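Long-range contact in ferulic acid esterase, AmCE1/Fae1A (Anaeromyces mucronatus, PDB 5CXX), which probably hydrolyses feruloyl esters as an alpha/beta-hydrolase of family CE1, and binds ferulic acid in its pocket: residues 58-70 and 112-125. Sequence-based numbering, arbitrary orientation.
Sequences VVYYLHGLMSYED and PDFNPEYYKGYDNF. With FER (3-(4-hydroxy-3-methoxyphenyl)-2-propenoic acid), chain D.
Beyond strand 58-62 of the alpha/beta-hydrolase sheet the backbone makes a type II beta turn, Gly64 to Ser67, bringing Met66 CA within 5.5 Å of Pro112 CA, whereas Leu62 CA and Phe125 CA stay 9.9 Å apart. The turn borders the ferulic acid pocket: Leu65 N donates to O1 of the ligand's carboxylate at 2.7 Å, almost straight at 172°, a position consistent with part of an oxyanion hole; Met157 N also hydrogen-bonds the ligand. Glycine suits position 64 because a side chain would clash with that same O1. Leu65, its CG turned roughly opposite the backbone N (chi1 -150°), sends its branches among the aromatic rings: CD1 lies over a face of Tyr122, while CD2 reaches the edge of Tyr119 and touches Phe114 CE1. Tyr119 offers one ring face to the ligand's methoxy carbon C10; Asn115 O lies over the opposite face, and the Tyr119 hydroxyl is hydrogen-bonded to Ser193 OG. An alanine in place of Tyr119 is likely to leave the methoxy group without its aromatic floor and Ser193 without that hydroxyl partner. Met66, flexible and extended, suits the outer side of the turn: its methyl CE sits 3.7 Å from the Phe114 ring centroid, over the face, in a CH-pi contact, and CG packs on Pro112 CB. Beneath the turn two tyrosines join hydroxyls, Tyr122 OH donating to Tyr118 OH at 2.9 Å, and Met66 N adds a weak bond to Tyr118 OH. His63 ND1 donates to a lone pair of Gly64 O, 2.8 Å away and in the imidazole plane.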
loop_
_atom_site.group_PDB
_atom_site.type_symbol
_atom_site.label_atom_id
_atom_site.label_comp_id
_atom_site.label_asym_id
_atom_site.label_seq_id
_atom_site.Cartn_x
_atom_site.Cartn_y
_atom_site.Cartn_z
ATOM N N VAL A 58 6.990 -10.374 1.141
ATOM C CA VAL A 58 6.646 -9.471 0.013
ATOM C C VAL A 58 5.781 -8.303 0.500
ATOM O O VAL A 58 4.804 -8.547 1.230
ATOM C CB VAL A 58 5.865 -10.228 -1.079
ATOM C CG1 VAL A 58 5.621 -9.328 -2.308
ATOM C CG2 VAL A 58 6.614 -11.517 -1.539
ATOM N N VAL A 59 6.148 -7.083 0.092
ATOM C CA VAL A 59 5.242 -5.935 0.246
ATOM C C VAL A 59 4.712 -5.510 -1.120
ATOM O O VAL A 59 5.492 -5.317 -2.051
ATOM C CB VAL A 59 5.910 -4.745 0.989
ATOM C CG1 VAL A 59 7.168 -4.288 0.375
ATOM C CG2 VAL A 59 4.934 -3.545 1.098
ATOM N N TYR A 60 3.384 -5.446 -1.235
ATOM C CA TYR A 60 2.754 -4.864 -2.432
ATOM C C TYR A 60 2.408 -3.423 -2.146
ATOM O O TYR A 60 1.723 -3.172 -1.145
ATOM C CB TYR A 60 1.477 -5.664 -2.764
ATOM C CG TYR A 60 1.746 -7.110 -3.061
ATOM C CD1 TYR A 60 2.116 -7.473 -4.344
ATOM C CD2 TYR A 60 1.690 -8.081 -2.049
ATOM C CE1 TYR A 60 2.400 -8.806 -4.640
ATOM C CE2 TYR A 60 1.978 -9.414 -2.333
ATOM C CZ TYR A 60 2.365 -9.750 -3.643
ATOM O OH TYR A 60 2.662 -11.107 -3.922
ATOM N N TYR A 61 2.908 -2.486 -2.965
ATOM C CA TYR A 61 2.778 -1.040 -2.677
ATOM C C TYR A 61 2.013 -0.377 -3.824
ATOM O O TYR A 61 2.495 -0.401 -4.980
ATOM C CB TYR A 61 4.204 -0.485 -2.552
ATOM C CG TYR A 61 4.356 0.913 -1.944
ATOM C CD1 TYR A 61 3.260 1.742 -1.611
ATOM C CD2 TYR A 61 5.645 1.395 -1.711
ATOM C CE1 TYR A 61 3.501 2.998 -1.022
ATOM C CE2 TYR A 61 5.859 2.664 -1.115
ATOM C CZ TYR A 61 4.770 3.435 -0.803
ATOM O OH TYR A 61 4.963 4.669 -0.228
ATOM N N LEU A 62 0.843 0.174 -3.510
ATOM C CA LEU A 62 -0.150 0.593 -4.510
ATOM C C LEU A 62 -0.148 2.101 -4.712
ATOM O O LEU A 62 -0.360 2.860 -3.769
ATOM C CB LEU A 62 -1.561 0.144 -4.046
ATOM C CG LEU A 62 -1.699 -1.321 -3.570
ATOM C CD1 LEU A 62 -3.185 -1.615 -3.452
ATOM C CD2 LEU A 62 -1.048 -2.346 -4.540
ATOM N N HIS A 63 0.011 2.550 -5.983
ATOM C CA HIS A 63 -0.120 3.958 -6.292
ATOM C C HIS A 63 -1.527 4.508 -6.192
ATOM O O HIS A 63 -2.501 3.780 -5.964
ATOM C CB HIS A 63 0.397 4.156 -7.734
ATOM C CG HIS A 63 -0.424 3.432 -8.786
ATOM N ND1 HIS A 63 -1.667 3.884 -9.190
ATOM C CD2 HIS A 63 -0.163 2.314 -9.509
ATOM C CE1 HIS A 63 -2.145 3.070 -10.134
ATOM N NE2 HIS A 63 -1.256 2.103 -10.338
ATOM N N GLY A 64 -1.632 5.815 -6.391
ATOM C CA GLY A 64 -2.908 6.499 -6.306
ATOM C C GLY A 64 -3.646 6.659 -7.634
ATOM O O GLY A 64 -3.287 6.071 -8.689
ATOM N N LEU A 65 -4.704 7.450 -7.578
ATOM C CA LEU A 65 -5.554 7.623 -8.734
ATOM C C LEU A 65 -4.731 8.241 -9.865
ATOM O O LEU A 65 -3.871 9.101 -9.644
ATOM C CB LEU A 65 -6.736 8.587 -8.387
ATOM C CG LEU A 65 -8.051 8.410 -9.099
ATOM C CD1 LEU A 65 -8.658 7.043 -8.753
ATOM C CD2 LEU A 65 -8.954 9.605 -8.763
ATOM N N MET A 66 -5.017 7.836 -11.077
ATOM C CA MET A 66 -4.396 8.473 -12.264
ATOM C C MET A 66 -2.871 8.257 -12.365
ATOM O O MET A 66 -2.178 8.922 -13.123
ATOM C CB MET A 66 -4.720 9.977 -12.368
ATOM C CG MET A 66 -6.240 10.232 -12.028
ATOM S SD MET A 66 -6.601 11.835 -12.488
ATOM C CE MET A 66 -8.191 12.035 -11.564
ATOM N N SER A 67 -2.361 7.305 -11.588
ATOM C CA SER A 67 -0.922 6.913 -11.589
ATOM C C SER A 67 -0.765 5.529 -12.183
ATOM O O SER A 67 -1.774 4.956 -12.654
ATOM C CB SER A 67 -0.363 6.963 -10.156
ATOM O OG SER A 67 -0.378 8.349 -9.818
ATOM N N TYR A 68 0.470 4.991 -12.142
ATOM C CA TYR A 68 0.724 3.666 -12.740
ATOM C C TYR A 68 1.929 3.051 -12.039
ATOM O O TYR A 68 2.387 3.608 -11.056
ATOM C CB TYR A 68 0.927 3.771 -14.277
ATOM C CG TYR A 68 2.147 4.582 -14.691
ATOM C CD1 TYR A 68 2.153 5.969 -14.536
ATOM C CD2 TYR A 68 3.305 3.939 -15.214
ATOM C CE1 TYR A 68 3.289 6.716 -14.879
ATOM C CE2 TYR A 68 4.447 4.682 -15.580
ATOM C CZ TYR A 68 4.417 6.063 -15.408
ATOM O OH TYR A 68 5.508 6.853 -15.739
ATOM N N GLU A 69 2.412 1.944 -12.565
ATOM C CA GLU A 69 3.327 1.107 -11.766
ATOM C C GLU A 69 4.669 1.780 -11.495
ATOM O O GLU A 69 5.337 1.402 -10.538
ATOM C CB GLU A 69 3.507 -0.270 -12.427
ATOM C CG GLU A 69 4.345 -0.263 -13.754
ATOM C CD GLU A 69 3.545 0.230 -14.985
ATOM O OE1 GLU A 69 2.296 0.423 -14.918
ATOM O OE2 GLU A 69 4.201 0.408 -16.054
ATOM N N ASP A 70 5.063 2.816 -12.270
ATOM C CA ASP A 70 6.317 3.492 -11.938
ATOM C C ASP A 70 6.162 4.652 -10.959
ATOM O O ASP A 70 7.174 5.269 -10.546
ATOM C CB ASP A 70 7.034 4.023 -13.218
ATOM C CG ASP A 70 7.444 2.941 -14.150
ATOM O OD1 ASP A 70 7.543 1.768 -13.771
ATOM O OD2 ASP A 70 7.760 3.278 -15.342
ATOM N N PRO A 112 -8.840 8.238 -16.950
ATOM C CA PRO A 112 -8.780 8.653 -15.537
ATOM C C PRO A 112 -9.544 9.953 -15.276
ATOM O O PRO A 112 -9.476 10.885 -16.056
ATOM C CB PRO A 112 -7.276 8.821 -15.266
ATOM C CG PRO A 112 -6.587 7.947 -16.413
ATOM C CD PRO A 112 -7.505 8.038 -17.573
ATOM N N ASP A 113 -10.245 9.993 -14.136
ATOM C CA ASP A 113 -10.990 11.185 -13.781
ATOM C C ASP A 113 -11.585 10.816 -12.404
ATOM O O ASP A 113 -11.529 9.655 -11.971
ATOM C CB ASP A 113 -12.073 11.499 -14.786
ATOM C CG ASP A 113 -12.698 12.885 -14.562
ATOM O OD1 ASP A 113 -12.177 13.707 -13.715
ATOM O OD2 ASP A 113 -13.721 13.124 -15.225
ATOM N N PHE A 114 -12.097 11.844 -11.736
ATOM C CA PHE A 114 -12.829 11.641 -10.477
ATOM C C PHE A 114 -14.281 11.242 -10.810
ATOM O O PHE A 114 -15.216 12.072 -10.789
ATOM C CB PHE A 114 -12.787 12.932 -9.665
ATOM C CG PHE A 114 -11.373 13.307 -9.228
ATOM C CD1 PHE A 114 -10.755 12.671 -8.161
ATOM C CD2 PHE A 114 -10.694 14.345 -9.906
ATOM C CE1 PHE A 114 -9.467 13.025 -7.751
ATOM C CE2 PHE A 114 -9.392 14.714 -9.488
ATOM C CZ PHE A 114 -8.799 14.073 -8.431
ATOM N N ASN A 115 -14.471 9.962 -11.135
ATOM C CA ASN A 115 -15.827 9.482 -11.307
ATOM C C ASN A 115 -15.903 8.021 -10.941
ATOM O O ASN A 115 -14.896 7.269 -10.989
ATOM C CB ASN A 115 -16.375 9.742 -12.711
ATOM C CG ASN A 115 -15.787 8.855 -13.768
ATOM O OD1 ASN A 115 -15.975 7.641 -13.765
ATOM N ND2 ASN A 115 -15.150 9.472 -14.755
ATOM N N PRO A 116 -17.095 7.603 -10.556
ATOM C CA PRO A 116 -17.304 6.280 -10.011
ATOM C C PRO A 116 -16.905 5.196 -10.964
ATOM O O PRO A 116 -16.487 4.156 -10.509
ATOM C CB PRO A 116 -18.800 6.226 -9.798
ATOM C CG PRO A 116 -19.105 7.650 -9.478
ATOM C CD PRO A 116 -18.354 8.403 -10.506
ATOM N N GLU A 117 -17.138 5.392 -12.259
ATOM C CA GLU A 117 -16.765 4.323 -13.170
ATOM C C GLU A 117 -15.280 4.091 -13.185
ATOM O O GLU A 117 -14.844 2.951 -13.241
ATOM C CB GLU A 117 -17.268 4.653 -14.598
ATOM C CG GLU A 117 -17.054 3.472 -15.560
ATOM C CD GLU A 117 -17.837 2.211 -15.165
ATOM O OE1 GLU A 117 -18.880 2.334 -14.473
ATOM O OE2 GLU A 117 -17.429 1.103 -15.577
ATOM N N TYR A 118 -14.480 5.151 -13.113
ATOM C CA TYR A 118 -13.024 4.927 -13.061
ATOM C C TYR A 118 -12.602 4.237 -11.731
ATOM O O TYR A 118 -11.744 3.336 -11.685
ATOM C CB TYR A 118 -12.269 6.285 -13.280
ATOM C CG TYR A 118 -10.755 6.156 -13.278
ATOM C CD1 TYR A 118 -10.106 5.415 -14.284
ATOM C CD2 TYR A 118 -9.979 6.851 -12.353
ATOM C CE1 TYR A 118 -8.727 5.291 -14.267
ATOM C CE2 TYR A 118 -8.604 6.768 -12.353
ATOM C CZ TYR A 118 -7.975 5.973 -13.318
ATOM O OH TYR A 118 -6.581 5.862 -13.274
ATOM N N TYR A 119 -13.243 4.637 -10.608
ATOM C CA TYR A 119 -12.900 3.979 -9.358
ATOM C C TYR A 119 -13.102 2.478 -9.362
ATOM O O TYR A 119 -12.365 1.782 -8.629
ATOM C CB TYR A 119 -13.753 4.590 -8.225
ATOM C CG TYR A 119 -13.715 6.097 -8.102
ATOM C CD1 TYR A 119 -12.621 6.875 -8.516
ATOM C CD2 TYR A 119 -14.786 6.762 -7.489
ATOM C CE1 TYR A 119 -12.629 8.252 -8.390
ATOM C CE2 TYR A 119 -14.755 8.142 -7.326
ATOM C CZ TYR A 119 -13.690 8.867 -7.774
ATOM O OH TYR A 119 -13.715 10.243 -7.653
ATOM N N LYS A 120 -14.123 1.999 -10.088
ATOM C CA LYS A 120 -14.413 0.543 -10.094
ATOM C C LYS A 120 -13.183 -0.298 -10.470
ATOM O O LYS A 120 -13.020 -1.424 -10.005
ATOM C CB LYS A 120 -15.543 0.222 -11.067
ATOM C CG LYS A 120 -16.907 0.765 -10.533
ATOM C CD LYS A 120 -17.965 0.427 -11.583
ATOM C CE LYS A 120 -19.335 1.043 -11.188
ATOM N NZ LYS A 120 -20.289 0.850 -12.313
ATOM N N GLY A 121 -12.331 0.237 -11.352
ATOM C CA GLY A 121 -11.115 -0.481 -11.737
ATOM C C GLY A 121 -10.109 -0.650 -10.615
ATOM O O GLY A 121 -9.423 -1.694 -10.545
ATOM N N TYR A 122 -10.079 0.298 -9.691
ATOM C CA TYR A 122 -9.267 0.154 -8.506
ATOM C C TYR A 122 -9.900 -0.852 -7.544
ATOM O O TYR A 122 -9.203 -1.661 -6.895
ATOM C CB TYR A 122 -9.075 1.553 -7.773
ATOM C CG TYR A 122 -8.136 2.430 -8.574
ATOM C CD1 TYR A 122 -8.585 3.097 -9.720
ATOM C CD2 TYR A 122 -6.780 2.576 -8.148
ATOM C CE1 TYR A 122 -7.663 3.878 -10.487
ATOM C CE2 TYR A 122 -5.880 3.374 -8.905
ATOM C CZ TYR A 122 -6.327 3.963 -10.049
ATOM O OH TYR A 122 -5.436 4.743 -10.809
ATOM N N ASP A 123 -11.227 -0.776 -7.426
ATOM C CA ASP A 123 -11.915 -1.763 -6.568
ATOM C C ASP A 123 -11.642 -3.173 -7.047
ATOM O O ASP A 123 -11.467 -4.114 -6.243
ATOM C CB ASP A 123 -13.436 -1.540 -6.557
ATOM C CG ASP A 123 -13.839 -0.133 -6.108
ATOM O OD1 ASP A 123 -13.015 0.471 -5.372
ATOM O OD2 ASP A 123 -14.954 0.287 -6.468
ATOM N N ASN A 124 -11.554 -3.365 -8.367
ATOM C CA ASN A 124 -11.377 -4.692 -8.906
ATOM C C ASN A 124 -9.982 -5.235 -8.686
ATOM O O ASN A 124 -9.720 -6.430 -8.934
ATOM C CB ASN A 124 -11.708 -4.669 -10.438
ATOM C CG ASN A 124 -12.017 -6.037 -10.959
ATOM O OD1 ASN A 124 -12.787 -6.798 -10.329
ATOM N ND2 ASN A 124 -11.509 -6.346 -12.158
ATOM N N PHE A 125 -9.073 -4.385 -8.217
ATOM C CA PHE A 125 -7.721 -4.804 -7.935
ATOM C C PHE A 125 -7.675 -5.910 -6.861
ATOM O O PHE A 125 -6.731 -6.707 -6.883
ATOM C CB PHE A 125 -6.847 -3.605 -7.480
ATOM C CG PHE A 125 -5.387 -4.007 -7.362
ATOM C CD1 PHE A 125 -4.640 -4.254 -8.521
ATOM C CD2 PHE A 125 -4.792 -4.198 -6.124
ATOM C CE1 PHE A 125 -3.323 -4.714 -8.432
ATOM C CE2 PHE A 125 -3.504 -4.628 -6.032
ATOM C CZ PHE A 125 -2.732 -4.876 -7.186
HETATM C C4 FER D . -12.098 11.334 -4.429
HETATM C C5 FER D . -11.013 12.246 -4.275
HETATM C C6 FER D . -9.733 11.801 -4.426
HETATM C C3 FER D . -11.809 9.975 -4.647
HETATM C C2 FER D . -10.533 9.514 -4.827
HETATM C C1 FER D . -9.490 10.413 -4.697
HETATM C C10 FER D . -12.594 7.815 -4.738
HETATM C C7 FER D . -8.104 9.910 -4.916
HETATM C C8 FER D . -7.036 10.692 -5.153
HETATM C C9 FER D . -5.678 10.023 -5.355
HETATM O O1 FER D . -5.523 8.761 -5.334
HETATM O O2 FER D . -4.686 10.763 -5.586
HETATM O O4 FER D . -13.413 11.663 -4.298
HETATM O O3 FER D . -12.927 9.199 -4.735
#